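Local coordinates for DNA-3-methyladenine glycosidase II, putative (Deinococcus radiodurans, PDB 2YG9), which belongs by sequence to the HhH-GPD superfamily of base excision DNA repair proteins and is built almost wholly from helices and connecting loops, at residues R64-V69 / A81-L86; L143-L148 / I154-A159; P53-T58 / A207-W212. All blocks are in the same frame, centred on the assembly; numbering follows the deposited sequence.

Interaction 1 (R64-V69 / A81-L86); sequences RLVRSV and AIYGRL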
ATOM      1  N   ARG A  64      -9.559   3.921  -4.084  1.00  8.37           N
ATOM      2  CA  ARG A  64      -8.403   3.025  -4.053  1.00  8.34           C
ATOM      3  C   ARG A  64      -8.376   2.139  -2.825  1.00  8.51           C
ATOM      4  O   ARG A  64      -7.935   0.992  -2.928  1.00  9.46           O
ATOM      5  CB  ARG A  64      -7.085   3.756  -4.166  1.00  8.28           C
ATOM      6  CG  ARG A  64      -6.759   4.286  -5.600  1.00  9.70           C
ATOM      7  CD  ARG A  64      -6.442   3.174  -6.589  1.00 14.73           C
ATOM      8  NE  ARG A  64      -5.226   2.447  -6.207  1.00 16.51           N
ATOM      9  CZ  ARG A  64      -3.976   2.896  -6.377  1.00 16.46           C
ATOM     10  NH1 ARG A  64      -3.732   4.051  -6.954  1.00 14.61           N
ATOM     11  NH2 ARG A  64      -2.957   2.162  -5.970  1.00 18.65           N
ATOM     12  N   LEU A  65      -8.843   2.673  -1.698  1.00  7.81           N
ATOM     13  CA  LEU A  65      -9.001   1.887  -0.474  1.00  7.92           C
ATOM     14  C   LEU A  65      -9.962   0.738  -0.730  1.00  7.39           C
ATOM     15  O   LEU A  65      -9.646  -0.416  -0.424  1.00  7.63           O
ATOM     16  CB  LEU A  65      -9.437   2.725   0.735  1.00  7.13           C
ATOM     17  CG  LEU A  65      -9.498   1.878   2.036  1.00  7.89           C
ATOM     18  CD1 LEU A  65      -8.166   1.179   2.356  1.00  7.58           C
ATOM     19  CD2 LEU A  65      -9.975   2.743   3.157  1.00  8.21           C
ATOM     20  N   VAL A  66     -11.104   1.054  -1.324  1.00  6.77           N
ATOM     21  CA  VAL A  66     -12.142   0.067  -1.606  1.00  7.41           C
ATOM     22  C   VAL A  66     -11.618  -0.963  -2.599  1.00  7.13           C
ATOM     23  O   VAL A  66     -11.808  -2.145  -2.388  1.00  6.59           O
ATOM     24  CB  VAL A  66     -13.457   0.726  -2.128  1.00  8.08           C
ATOM     25  CG1 VAL A  66     -14.382  -0.340  -2.729  1.00  6.72           C
ATOM     26  CG2 VAL A  66     -14.138   1.505  -1.012  1.00  2.83           C
ATOM     27  N   ARG A  67     -10.876  -0.510  -3.622  1.00  7.27           N
ATOM     28  CA  ARG A  67     -10.243  -1.448  -4.579  1.00  8.70           C
ATOM     29  C   ARG A  67      -9.319  -2.441  -3.866  1.00  8.48           C
ATOM     30  O   ARG A  67      -9.376  -3.625  -4.125  1.00 10.27           O
ATOM     31  CB  ARG A  67      -9.424  -0.719  -5.659  1.00  7.46           C
ATOM     32  CG  ARG A  67      -9.049  -1.637  -6.832  1.00  8.92           C
ATOM     33  CD  ARG A  67      -8.059  -0.992  -7.757  1.00 12.20           C
ATOM     34  NE  ARG A  67      -8.688  -0.048  -8.681  1.00 14.02           N
ATOM     35  CZ  ARG A  67      -9.225  -0.372  -9.866  1.00 16.16           C
ATOM     36  NH1 ARG A  67      -9.278  -1.636 -10.302  1.00 19.00           N
ATOM     37  NH2 ARG A  67      -9.750   0.588 -10.625  1.00 18.01           N
ATOM     38  N   SER A  68      -8.487  -1.921  -2.976  1.00  9.35           N
ATOM     39  CA  SER A  68      -7.509  -2.734  -2.254  1.00 10.49           C
ATOM     40  C   SER A  68      -8.227  -3.830  -1.440  1.00 10.41           C
ATOM     41  O   SER A  68      -7.919  -5.032  -1.557  1.00  9.84           O
ATOM     42  CB  SER A  68      -6.658  -1.822  -1.353  1.00 10.62           C
ATOM     43  OG  SER A  68      -5.979  -2.575  -0.354  1.00 17.58           O
ATOM     44  N   VAL A  69      -9.217  -3.398  -0.662  1.00 10.00           N
ATOM     45  CA  VAL A  69      -9.978  -4.276   0.203  1.00  9.62           C
ATOM     46  C   VAL A  69     -10.680  -5.366  -0.612  1.00 10.36           C
ATOM     47  O   VAL A  69     -10.557  -6.561  -0.328  1.00 10.53           O
ATOM     48  CB  VAL A  69     -11.011  -3.464   1.029  1.00  9.10           C
ATOM     49  CG1 VAL A  69     -11.994  -4.370   1.750  1.00  5.63           C
ATOM     50  CG2 VAL A  69     -10.284  -2.549   2.002  1.00  5.33           C
ATOM     51  N   ALA A  81     -12.572  -7.380 -11.939  1.00 15.28           N
ATOM     52  CA  ALA A  81     -13.985  -7.696 -12.158  1.00 14.68           C
ATOM     53  C   ALA A  81     -14.895  -7.199 -11.051  1.00 14.26           C
ATOM     54  O   ALA A  81     -15.930  -6.564 -11.312  1.00 12.98           O
ATOM     55  CB  ALA A  81     -14.151  -9.213 -12.293  1.00 14.66           C
ATOM     56  N   ILE A  82     -14.542  -7.552  -9.814  1.00 13.84           N
ATOM     57  CA  ILE A  82     -15.355  -7.213  -8.652  1.00 13.68           C
ATOM     58  C   ILE A  82     -15.356  -5.702  -8.401  1.00 13.82           C
ATOM     59  O   ILE A  82     -16.387  -5.135  -8.050  1.00 14.19           O
ATOM     60  CB  ILE A  82     -14.890  -7.988  -7.382  1.00 13.62           C
ATOM     61  CG1 ILE A  82     -15.971  -7.926  -6.303  1.00 15.00           C
ATOM     62  CG2 ILE A  82     -13.552  -7.474  -6.860  1.00 14.22           C
ATOM     63  CD1 ILE A  82     -15.850  -9.023  -5.272  1.00 12.50           C
ATOM     64  N   TYR A  83     -14.224  -5.045  -8.619  1.00 13.57           N
ATOM     65  CA  TYR A  83     -14.167  -3.592  -8.487  1.00 13.69           C
ATOM     66  C   TYR A  83     -15.065  -2.930  -9.553  1.00 13.57           C
ATOM     67  O   TYR A  83     -15.740  -1.963  -9.275  1.00 13.11           O
ATOM     68  CB  TYR A  83     -12.732  -3.033  -8.567  1.00 13.97           C
ATOM     69  CG  TYR A  83     -12.705  -1.564  -8.183  1.00 13.01           C
ATOM     70  CD1 TYR A  83     -12.934  -1.185  -6.872  1.00 11.90           C
ATOM     71  CD2 TYR A  83     -12.542  -0.571  -9.129  1.00 11.71           C
ATOM     72  CE1 TYR A  83     -12.973   0.138  -6.511  1.00 13.66           C
ATOM     73  CE2 TYR A  83     -12.573   0.788  -8.760  1.00 12.30           C
ATOM     74  CZ  TYR A  83     -12.787   1.121  -7.452  1.00 11.55           C
ATOM     75  OH  TYR A  83     -12.847   2.435  -7.044  1.00 13.52           O
ATOM     76  N   GLY A  84     -15.090  -3.504 -10.754  1.00 14.18           N
ATOM     77  CA  GLY A  84     -15.963  -3.035 -11.817  1.00 13.82           C
ATOM     78  C   GLY A  84     -17.410  -3.214 -11.452  1.00 13.92           C
ATOM     79  O   GLY A  84     -18.226  -2.371 -11.755  1.00 15.92           O
ATOM     80  N   ARG A  85     -17.749  -4.301 -10.778  1.00 13.55           N
ATOM     81  CA  ARG A  85     -19.140  -4.470 -10.280  1.00 13.31           C
ATOM     82  C   ARG A  85     -19.533  -3.453  -9.188  1.00 13.42           C
ATOM     83  O   ARG A  85     -20.685  -2.981  -9.135  1.00 13.07           O
ATOM     84  CB  ARG A  85     -19.384  -5.889  -9.816  1.00 12.66           C
ATOM     85  CG  ARG A  85     -19.252  -6.860 -10.935  1.00 14.46           C
ATOM     86  CD  ARG A  85     -19.810  -8.227 -10.582  1.00 15.15           C
ATOM     87  NE  ARG A  85     -18.959  -8.923  -9.631  1.00 16.66           N
ATOM     88  CZ  ARG A  85     -17.896  -9.638  -9.956  1.00 17.33           C
ATOM     89  NH1 ARG A  85     -17.515  -9.732 -11.222  1.00 18.26           N
ATOM     90  NH2 ARG A  85     -17.222 -10.279  -9.006  1.00 17.27           N
ATOM     91  N   LEU A  86     -18.572  -3.091  -8.341  1.00 12.78           N
ATOM     92  CA  LEU A  86     -18.770  -2.008  -7.384  1.00 12.46           C
ATOM     93  C   LEU A  86     -19.031  -0.677  -8.079  1.00 12.51           C
ATOM     94  O   LEU A  86     -19.978   0.044  -7.722  1.00 12.77           O
ATOM     95  CB  LEU A  86     -17.577  -1.903  -6.403  1.00 11.59           C
ATOM     96  CG  LEU A  86     -17.505  -3.079  -5.400  1.00  8.89           C
ATOM     97  CD1 LEU A  86     -16.194  -3.039  -4.687  1.00 11.51           C
ATOM     98  CD2 LEU A  86     -18.696  -3.150  -4.397  1.00 11.13           C
TER
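One face of the Tyr83 ring is covered by Arg67, and Val66 stands at its edge. In the all-helical HhH-GPD fold this pairing joins two consecutive helices, 61-71 and 76-87, whose axes pass 9.8 Å apart at 136° and so run roughly antiparallel. Arg67 lies across the ring rather than pointing at it. Its CB sits over the face, toward the rim, 4.0 Å from the Tyr83 ring centroid, which makes a CH-pi contact. CG continues across the same face, and the bend at chi3 (-80°) then turns the guanidinium back toward the ring. Tyr83 CD2 comes under the centre of the guanidinium, 3.3 Å from its plane, with Arg67 NH2 3.4 Å from that carbon. The two planes are tilted by 37°, so the arrangement is an inclined cover and not a parallel stack. Gln80, just ahead of segment 81-86 on the same helix, accepts a hydrogen bond from Arg67 NH1 through OE1. This second hold would restrict rotation of the guanidinium and keep it over the aromatic face.

The remaining packing is apolar and buried. With its CG anti to the backbone N, Tyr83 sends the ring toward helix 61-71 and into the angle between Arg67 and Val66. Val66 meets the ring near its plane, with CG1 4.1 Å from Tyr83 CE1. That methyl also reaches Leu86, one turn farther along helix 76-87, where Val66 CG1 and Leu86 CD1 are 3.8 Å apart.

Interaction 2 (L143-L148 / I154-A159); sequences LVIAEL and IGRWTA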
ATOM      1  N   LEU A 143      -0.655   9.070  11.604  1.00 12.11           N
ATOM      2  CA  LEU A 143      -2.020   9.506  11.870  1.00 12.22           C
ATOM      3  C   LEU A 143      -3.000   8.898  10.855  1.00 11.62           C
ATOM      4  O   LEU A 143      -4.101   8.495  11.229  1.00 12.42           O
ATOM      5  CB  LEU A 143      -2.150  11.027  11.849  1.00 12.55           C
ATOM      6  CG  LEU A 143      -1.406  11.899  12.879  1.00 14.94           C
ATOM      7  CD1 LEU A 143      -1.893  13.343  12.743  1.00 17.10           C
ATOM      8  CD2 LEU A 143      -1.515  11.474  14.372  1.00 18.55           C
ATOM      9  N   VAL A 144      -2.608   8.844   9.573  1.00 10.59           N
ATOM     10  CA  VAL A 144      -3.412   8.141   8.561  1.00 10.06           C
ATOM     11  C   VAL A 144      -3.537   6.652   8.927  1.00  9.10           C
ATOM     12  O   VAL A 144      -4.623   6.063   8.915  1.00  9.35           O
ATOM     13  CB  VAL A 144      -2.829   8.334   7.143  1.00 10.29           C
ATOM     14  CG1 VAL A 144      -3.672   7.565   6.048  1.00  8.68           C
ATOM     15  CG2 VAL A 144      -2.703   9.855   6.824  1.00  9.42           C
ATOM     16  N   ILE A 145      -2.409   6.052   9.258  1.00  8.53           N
ATOM     17  CA  ILE A 145      -2.364   4.652   9.672  1.00  7.93           C
ATOM     18  C   ILE A 145      -3.325   4.387  10.815  1.00  7.50           C
ATOM     19  O   ILE A 145      -4.158   3.482  10.719  1.00  9.07           O
ATOM     20  CB  ILE A 145      -0.913   4.156   9.980  1.00  8.39           C
ATOM     21  CG1 ILE A 145      -0.113   4.133   8.660  1.00  7.65           C
ATOM     22  CG2 ILE A 145      -0.960   2.733  10.632  1.00  6.71           C
ATOM     23  CD1 ILE A 145       1.433   4.090   8.801  1.00  6.85           C
ATOM     24  N   ALA A 146      -3.243   5.171  11.878  1.00  7.10           N
ATOM     25  CA  ALA A 146      -4.031   4.909  13.071  1.00  7.60           C
ATOM     26  C   ALA A 146      -5.532   4.966  12.749  1.00  8.17           C
ATOM     27  O   ALA A 146      -6.314   4.154  13.253  1.00  9.20           O
ATOM     28  CB  ALA A 146      -3.681   5.914  14.174  1.00  4.65           C
ATOM     29  N   GLU A 147      -5.943   5.907  11.897  1.00  9.13           N
ATOM     30  CA  GLU A 147      -7.361   6.000  11.566  1.00  9.33           C
ATOM     31  C   GLU A 147      -7.846   4.855  10.699  1.00  9.27           C
ATOM     32  O   GLU A 147      -8.980   4.397  10.853  1.00  9.21           O
ATOM     33  CB  GLU A 147      -7.691   7.341  10.901  1.00 10.99           C
ATOM     34  CG  GLU A 147      -7.595   8.537  11.830  1.00 15.13           C
ATOM     35  CD  GLU A 147      -8.293   8.349  13.183  1.00 21.19           C
ATOM     36  OE1 GLU A 147      -9.548   8.130  13.218  1.00 22.72           O
ATOM     37  OE2 GLU A 147      -7.565   8.423  14.218  1.00 25.53           O
ATOM     38  N   LEU A 148      -7.020   4.431   9.737  1.00  7.96           N
ATOM     39  CA  LEU A 148      -7.362   3.265   8.911  1.00  7.68           C
ATOM     40  C   LEU A 148      -7.448   1.970   9.724  1.00  7.46           C
ATOM     41  O   LEU A 148      -8.384   1.165   9.554  1.00  8.58           O
ATOM     42  CB  LEU A 148      -6.362   3.108   7.771  1.00  6.57           C
ATOM     43  CG  LEU A 148      -6.453   4.173   6.679  1.00  8.10           C
ATOM     44  CD1 LEU A 148      -5.257   3.998   5.776  1.00  8.38           C
ATOM     45  CD2 LEU A 148      -7.758   4.076   5.912  1.00  5.97           C
ATOM     46  N   ILE A 154      -8.970  -3.895   8.457  1.00  8.68           N
ATOM     47  CA  ILE A 154      -7.837  -3.132   7.972  1.00  8.77           C
ATOM     48  C   ILE A 154      -6.876  -3.031   9.147  1.00  9.39           C
ATOM     49  O   ILE A 154      -7.223  -2.427  10.157  1.00  8.59           O
ATOM     50  CB  ILE A 154      -8.246  -1.726   7.456  1.00  9.90           C
ATOM     51  CG1 ILE A 154      -9.186  -1.870   6.222  1.00  9.45           C
ATOM     52  CG2 ILE A 154      -6.974  -0.889   7.187  1.00  8.77           C
ATOM     53  CD1 ILE A 154      -9.629  -0.584   5.559  1.00  8.07           C
ATOM     54  N   GLY A 155      -5.720  -3.708   9.029  1.00  8.73           N
ATOM     55  CA  GLY A 155      -4.661  -3.641  10.018  1.00  7.81           C
ATOM     56  C   GLY A 155      -3.597  -2.661   9.567  1.00  8.40           C
ATOM     57  O   GLY A 155      -3.754  -1.946   8.549  1.00  7.92           O
ATOM     58  N   ARG A 156      -2.503  -2.632  10.319  1.00  7.91           N
ATOM     59  CA  ARG A 156      -1.369  -1.787   9.990  1.00  8.10           C
ATOM     60  C   ARG A 156      -0.812  -2.096   8.573  1.00  8.06           C
ATOM     61  O   ARG A 156      -0.464  -1.194   7.832  1.00  7.12           O
ATOM     62  CB  ARG A 156      -0.282  -2.001  11.019  1.00  8.23           C
ATOM     63  CG  ARG A 156       0.993  -1.268  10.751  1.00  8.14           C
ATOM     64  CD  ARG A 156       1.704  -0.968  12.039  1.00 11.42           C
ATOM     65  NE  ARG A 156       2.525   0.166  11.762  1.00 18.13           N
ATOM     66  CZ  ARG A 156       2.410   1.371  12.278  1.00 16.29           C
ATOM     67  NH1 ARG A 156       1.599   1.692  13.298  1.00 16.15           N
ATOM     68  NH2 ARG A 156       3.237   2.249  11.799  1.00 20.54           N
ATOM     69  N   TRP A 157      -0.711  -3.377   8.231  1.00  8.10           N
ATOM     70  CA  TRP A 157      -0.118  -3.771   6.937  1.00  7.77           C
ATOM     71  C   TRP A 157      -0.909  -3.206   5.749  1.00  6.33           C
ATOM     72  O   TRP A 157      -0.366  -2.607   4.831  1.00  5.30           O
ATOM     73  CB  TRP A 157      -0.023  -5.300   6.861  1.00  8.38           C
ATOM     74  CG  TRP A 157       0.568  -5.752   5.564  1.00  9.11           C
ATOM     75  CD1 TRP A 157       1.900  -5.823   5.255  1.00  9.50           C
ATOM     76  CD2 TRP A 157      -0.138  -6.142   4.397  1.00  9.69           C
ATOM     77  NE1 TRP A 157       2.061  -6.231   3.969  1.00  8.90           N
ATOM     78  CE2 TRP A 157       0.830  -6.452   3.410  1.00  8.46           C
ATOM     79  CE3 TRP A 157      -1.502  -6.294   4.085  1.00 10.34           C
ATOM     80  CZ2 TRP A 157       0.487  -6.905   2.129  1.00  9.90           C
ATOM     81  CZ3 TRP A 157      -1.848  -6.736   2.799  1.00 10.84           C
ATOM     82  CH2 TRP A 157      -0.853  -7.015   1.828  1.00 10.29           C
ATOM     83  N   THR A 158      -2.213  -3.404   5.761  1.00  6.74           N
ATOM     84  CA  THR A 158      -3.084  -2.847   4.738  1.00  7.01           C
ATOM     85  C   THR A 158      -2.989  -1.305   4.679  1.00  6.79           C
ATOM     86  O   THR A 158      -2.930  -0.707   3.598  1.00  6.45           O
ATOM     87  CB  THR A 158      -4.586  -3.276   4.984  1.00  7.42           C
ATOM     88  OG1 THR A 158      -4.673  -4.691   4.929  1.00 10.08           O
ATOM     89  CG2 THR A 158      -5.512  -2.653   3.967  1.00  6.97           C
ATOM     90  N   ALA A 159      -3.018  -0.663   5.845  1.00  6.81           N
ATOM     91  CA  ALA A 159      -2.875   0.805   5.936  1.00  6.30           C
ATOM     92  C   ALA A 159      -1.571   1.278   5.315  1.00  6.17           C
ATOM     93  O   ALA A 159      -1.549   2.218   4.523  1.00  7.61           O
ATOM     94  CB  ALA A 159      -2.994   1.261   7.410  1.00  6.30           C
TER
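Ile145 meets Arg156 at a slant, the isoleucine branches lying beneath the flat end of the arginine. The contact closes the helix-hairpin-helix motif that gives the superfamily its name: helix 141-149, a short turn through Ile154 and Gly155, and helix 156-166, with Gly155 at its N-cap. Ile145 CG2 rests 3.8 Å from the guanidinium plane of Arg156, displaced toward the rim beside NH1, while CD1 reaches toward NH2. Extended from CG to NE, the arginine spans the gap back to the first helix. There NH2 forms a salt bridge with Glu142, while NE forms a second one with Glu160, one turn along the arginine's own helix. The bridge to Glu142 links the two helices at the solvent side, and the one to Glu160 would steady the arginine above the apolar layer.

Below it the helices come close. The CA atoms of Ile145 and Ala159 are 5.4 Å apart, and the small side chain of Ala159 fills the narrow place between them. Its methyl points at the first helix and meets Ile145 on one hand and Leu148 on the other. Leu148 CB lies 3.9 Å from Ala159 CB, and its CD1 touches the same methyl, so the leucine packs alongside the alanine with both CB and a branch methyl. Ile154, still in the turn, approaches Leu148 from the hairpin end. Chi1 of -64° sets CG1 beside the backbone N and CG2 anti to it, which brings the CG2 methyl to the last turn of helix 141-149. Ile154 CG2 lies 4.1 Å from Leu148 CB and 3.4 Å from the carbonyl oxygen Leu148 O.

Interaction 3 (P53-T58 / A207-W212); sequences PVLAPT and ASRYLW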
ATOM      1  N   PRO A  53       8.650   1.796 -12.069  1.00 12.13           N
ATOM      2  CA  PRO A  53       7.818   2.967 -12.431  1.00 12.17           C
ATOM      3  C   PRO A  53       7.547   3.940 -11.253  1.00 11.24           C
ATOM      4  O   PRO A  53       7.392   3.500 -10.095  1.00 10.48           O
ATOM      5  CB  PRO A  53       6.510   2.349 -12.905  1.00 12.45           C
ATOM      6  CG  PRO A  53       6.547   0.904 -12.437  1.00 12.50           C
ATOM      7  CD  PRO A  53       7.944   0.513 -12.216  1.00 13.01           C
ATOM      8  N   VAL A  54       7.519   5.231 -11.553  1.00 10.87           N
ATOM      9  CA  VAL A  54       7.161   6.248 -10.563  1.00 11.30           C
ATOM     10  C   VAL A  54       5.624   6.176 -10.260  1.00 11.69           C
ATOM     11  O   VAL A  54       4.782   6.335 -11.154  1.00 12.10           O
ATOM     12  CB  VAL A  54       7.602   7.682 -11.012  1.00 11.05           C
ATOM     13  CG1 VAL A  54       7.322   8.727  -9.955  1.00  8.86           C
ATOM     14  CG2 VAL A  54       9.099   7.748 -11.343  1.00 11.78           C
ATOM     15  N   LEU A  55       5.270   5.982  -8.994  1.00 11.48           N
ATOM     16  CA  LEU A  55       3.860   5.956  -8.557  1.00 12.06           C
ATOM     17  C   LEU A  55       3.322   7.376  -8.356  1.00 12.37           C
ATOM     18  O   LEU A  55       3.952   8.190  -7.673  1.00 14.32           O
ATOM     19  CB  LEU A  55       3.701   5.191  -7.226  1.00 11.81           C
ATOM     20  CG  LEU A  55       4.316   3.811  -7.251  1.00 11.26           C
ATOM     21  CD1 LEU A  55       4.110   3.079  -5.964  1.00  9.26           C
ATOM     22  CD2 LEU A  55       3.768   3.069  -8.440  1.00 11.76           C
ATOM     23  N   ALA A  56       2.157   7.640  -8.939  1.00 12.79           N
ATOM     24  CA  ALA A  56       1.453   8.908  -8.793  1.00 12.84           C
ATOM     25  C   ALA A  56       0.461   8.793  -7.665  1.00 13.04           C
ATOM     26  O   ALA A  56      -0.287   7.815  -7.585  1.00 13.59           O
ATOM     27  CB  ALA A  56       0.708   9.264 -10.104  1.00 12.60           C
ATOM     28  N   PRO A  57       0.400   9.804  -6.799  1.00 13.71           N
ATOM     29  CA  PRO A  57      -0.564   9.705  -5.726  1.00 13.75           C
ATOM     30  C   PRO A  57      -2.000   9.688  -6.323  1.00 14.17           C
ATOM     31  O   PRO A  57      -2.259  10.398  -7.284  1.00 13.15           O
ATOM     32  CB  PRO A  57      -0.303  10.956  -4.916  1.00 15.20           C
ATOM     33  CG  PRO A  57       0.261  11.940  -5.905  1.00 15.70           C
ATOM     34  CD  PRO A  57       1.095  11.098  -6.817  1.00 14.79           C
ATOM     35  N   THR A  58      -2.889   8.844  -5.794  1.00 13.31           N
ATOM     36  CA  THR A  58      -4.251   8.736  -6.328  1.00 12.85           C
ATOM     37  C   THR A  58      -5.079  10.008  -6.054  1.00 12.73           C
ATOM     38  O   THR A  58      -5.074  10.575  -4.950  1.00 11.39           O
ATOM     39  CB  THR A  58      -5.025   7.508  -5.749  1.00 12.89           C
ATOM     40  OG1 THR A  58      -6.295   7.366  -6.423  1.00 13.72           O
ATOM     41  CG2 THR A  58      -5.230   7.659  -4.244  1.00  9.59           C
ATOM     42  N   ALA A 207      12.856   1.426  -1.477  1.00  5.42           N
ATOM     43  CA  ALA A 207      13.673   0.300  -0.981  1.00  5.19           C
ATOM     44  C   ALA A 207      12.765  -0.921  -0.853  1.00  5.48           C
ATOM     45  O   ALA A 207      13.102  -1.960  -1.317  1.00  6.31           O
ATOM     46  CB  ALA A 207      14.274   0.608   0.351  1.00  6.00           C
ATOM     47  N   SER A 208      11.611  -0.760  -0.197  1.00  6.15           N
ATOM     48  CA  SER A 208      10.617  -1.833  -0.074  1.00  5.40           C
ATOM     49  C   SER A 208      10.249  -2.419  -1.462  1.00  6.20           C
ATOM     50  O   SER A 208      10.256  -3.631  -1.659  1.00  6.24           O
ATOM     51  CB  SER A 208       9.376  -1.306   0.640  1.00  5.45           C
ATOM     52  OG  SER A 208       9.609  -1.083   2.011  1.00  3.68           O
ATOM     53  N   ARG A 209       9.947  -1.550  -2.423  1.00  5.48           N
ATOM     54  CA  ARG A 209       9.607  -1.996  -3.768  1.00  6.14           C
ATOM     55  C   ARG A 209      10.752  -2.766  -4.445  1.00  6.79           C
ATOM     56  O   ARG A 209      10.507  -3.763  -5.167  1.00  7.09           O
ATOM     57  CB  ARG A 209       9.148  -0.805  -4.613  1.00  6.02           C
ATOM     58  CG  ARG A 209       7.802  -0.235  -4.139  1.00  6.13           C
ATOM     59  CD  ARG A 209       7.417   0.993  -4.964  1.00  5.40           C
ATOM     60  NE  ARG A 209       7.232   0.638  -6.381  1.00  8.15           N
ATOM     61  CZ  ARG A 209       7.340   1.475  -7.422  1.00  6.11           C
ATOM     62  NH1 ARG A 209       7.706   2.735  -7.264  1.00  6.23           N
ATOM     63  NH2 ARG A 209       7.140   1.015  -8.643  1.00  6.46           N
ATOM     64  N   TYR A 210      11.986  -2.352  -4.184  1.00  6.67           N
ATOM     65  CA  TYR A 210      13.144  -3.107  -4.678  1.00  5.98           C
ATOM     66  C   TYR A 210      13.321  -4.447  -3.990  1.00  5.13           C
ATOM     67  O   TYR A 210      13.722  -5.406  -4.627  1.00  4.08           O
ATOM     68  CB  TYR A 210      14.442  -2.264  -4.636  1.00  6.42           C
ATOM     69  CG  TYR A 210      14.642  -1.417  -5.877  1.00  5.93           C
ATOM     70  CD1 TYR A 210      14.914  -2.012  -7.121  1.00  5.30           C
ATOM     71  CD2 TYR A 210      14.503  -0.050  -5.829  1.00  6.83           C
ATOM     72  CE1 TYR A 210      15.063  -1.236  -8.283  1.00  5.43           C
ATOM     73  CE2 TYR A 210      14.648   0.729  -6.983  1.00  8.03           C
ATOM     74  CZ  TYR A 210      14.932   0.131  -8.206  1.00  5.07           C
ATOM     75  OH  TYR A 210      15.070   0.954  -9.321  1.00  8.76           O
ATOM     76  N   LEU A 211      13.039  -4.543  -2.689  1.00  6.34           N
ATOM     77  CA  LEU A 211      13.016  -5.865  -2.050  1.00  6.01           C
ATOM     78  C   LEU A 211      11.986  -6.827  -2.671  1.00  7.08           C
ATOM     79  O   LEU A 211      12.273  -8.032  -2.901  1.00  6.07           O
ATOM     80  CB  LEU A 211      12.801  -5.748  -0.537  1.00  8.07           C
ATOM     81  CG  LEU A 211      13.959  -5.197   0.316  1.00  6.71           C
ATOM     82  CD1 LEU A 211      13.521  -5.159   1.769  1.00  6.73           C
ATOM     83  CD2 LEU A 211      15.232  -6.023   0.118  1.00 10.10           C
ATOM     84  N   TRP A 212      10.783  -6.327  -2.941  1.00  7.04           N
ATOM     85  CA  TRP A 212       9.772  -7.165  -3.581  1.00  6.83           C
ATOM     86  C   TRP A 212      10.213  -7.503  -5.014  1.00  7.01           C
ATOM     87  O   TRP A 212       9.973  -8.624  -5.522  1.00  5.32           O
ATOM     88  CB  TRP A 212       8.400  -6.464  -3.610  1.00  6.87           C
ATOM     89  CG  TRP A 212       7.695  -6.378  -2.267  1.00  7.79           C
ATOM     90  CD1 TRP A 212       7.527  -7.379  -1.372  1.00  5.94           C
ATOM     91  CD2 TRP A 212       7.064  -5.219  -1.695  1.00  7.50           C
ATOM     92  NE1 TRP A 212       6.811  -6.934  -0.283  1.00  7.62           N
ATOM     93  CE2 TRP A 212       6.518  -5.610  -0.455  1.00  9.55           C
ATOM     94  CE3 TRP A 212       6.869  -3.903  -2.133  1.00  8.26           C
ATOM     95  CZ2 TRP A 212       5.816  -4.720   0.376  1.00  7.72           C
ATOM     96  CZ3 TRP A 212       6.174  -3.017  -1.294  1.00  7.72           C
ATOM     97  CH2 TRP A 212       5.675  -3.437  -0.060  1.00  7.26           C
TER
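Arg209 reaches out from helix 204-219 and holds the carbonyl oxygen of Pro53 end-on with both terminal nitrogens. Arg209 NH1 and Arg209 NH2 each stand 2.9 Å from Pro53 O. The two bonds differ at the acceptor: NH1 lies nearly along the C=O axis (166°), whereas NH2 is in the carbonyl plane on a lone pair (141°). Sharing one oxygen bends both bonds at the hydrogen, but the acceptor stays within 5° of the guanidinium plane, so the carbonyl lies squarely at the edge of the flat group. Leu55 covers one face. Its CG is 3.5 Å from that plane, toward the rim, and 3.6 Å from Arg209 NH1, and the leucine and the arginine run antiparallel alongside one another. This is the close-fitting part of the contact, in which the guanidinium is held at its edge by polar bonds and over a face by a leucine.

The remainder is looser. The backbones stay well apart, with 10.1 Å between the CA atoms of Pro53 and Arg209, and the bridging falls to one long arginine side chain. On the solvent side the exposed ring of Pro53 borders the contact, its CD 3.7 Å from Arg209 NH2.

The arginine thus fastens the irregular connection between helices 40-49 and 61-71 to helix 204-219, near the end of the chain. Leu55 also packs on Phe165, and Arg209 on Leu164, both of helix 156-166, while Tyr210 packs against helix 40-49 and Leu211 against helix 178-187.

In the fold
Interactions 1 and 2 join into one apolar core although their centres are 18 Å apart. Leu65 and Val69, on helix 61-71, form the bridge: Leu65 CD2 lies 3.8 Å from Leu148 CD2, Leu65 CD1 3.9 Å from Ile154 CD1, and Val69 CG2 4.1 Å from Ile154 CD1, so the hairpin of interaction 2 packs on the back of the helix used in interaction 1. Interaction 3 brings together segments far apart in sequence, and the other two lie between them along the chain. It meets interaction 1 where Thr58 packs on Arg64. Segments of interactions 2 and 3 come no closer than about 5 Å, yet Asp177 accepts hydrogen bonds from Trp157 of one and Trp212 of the other.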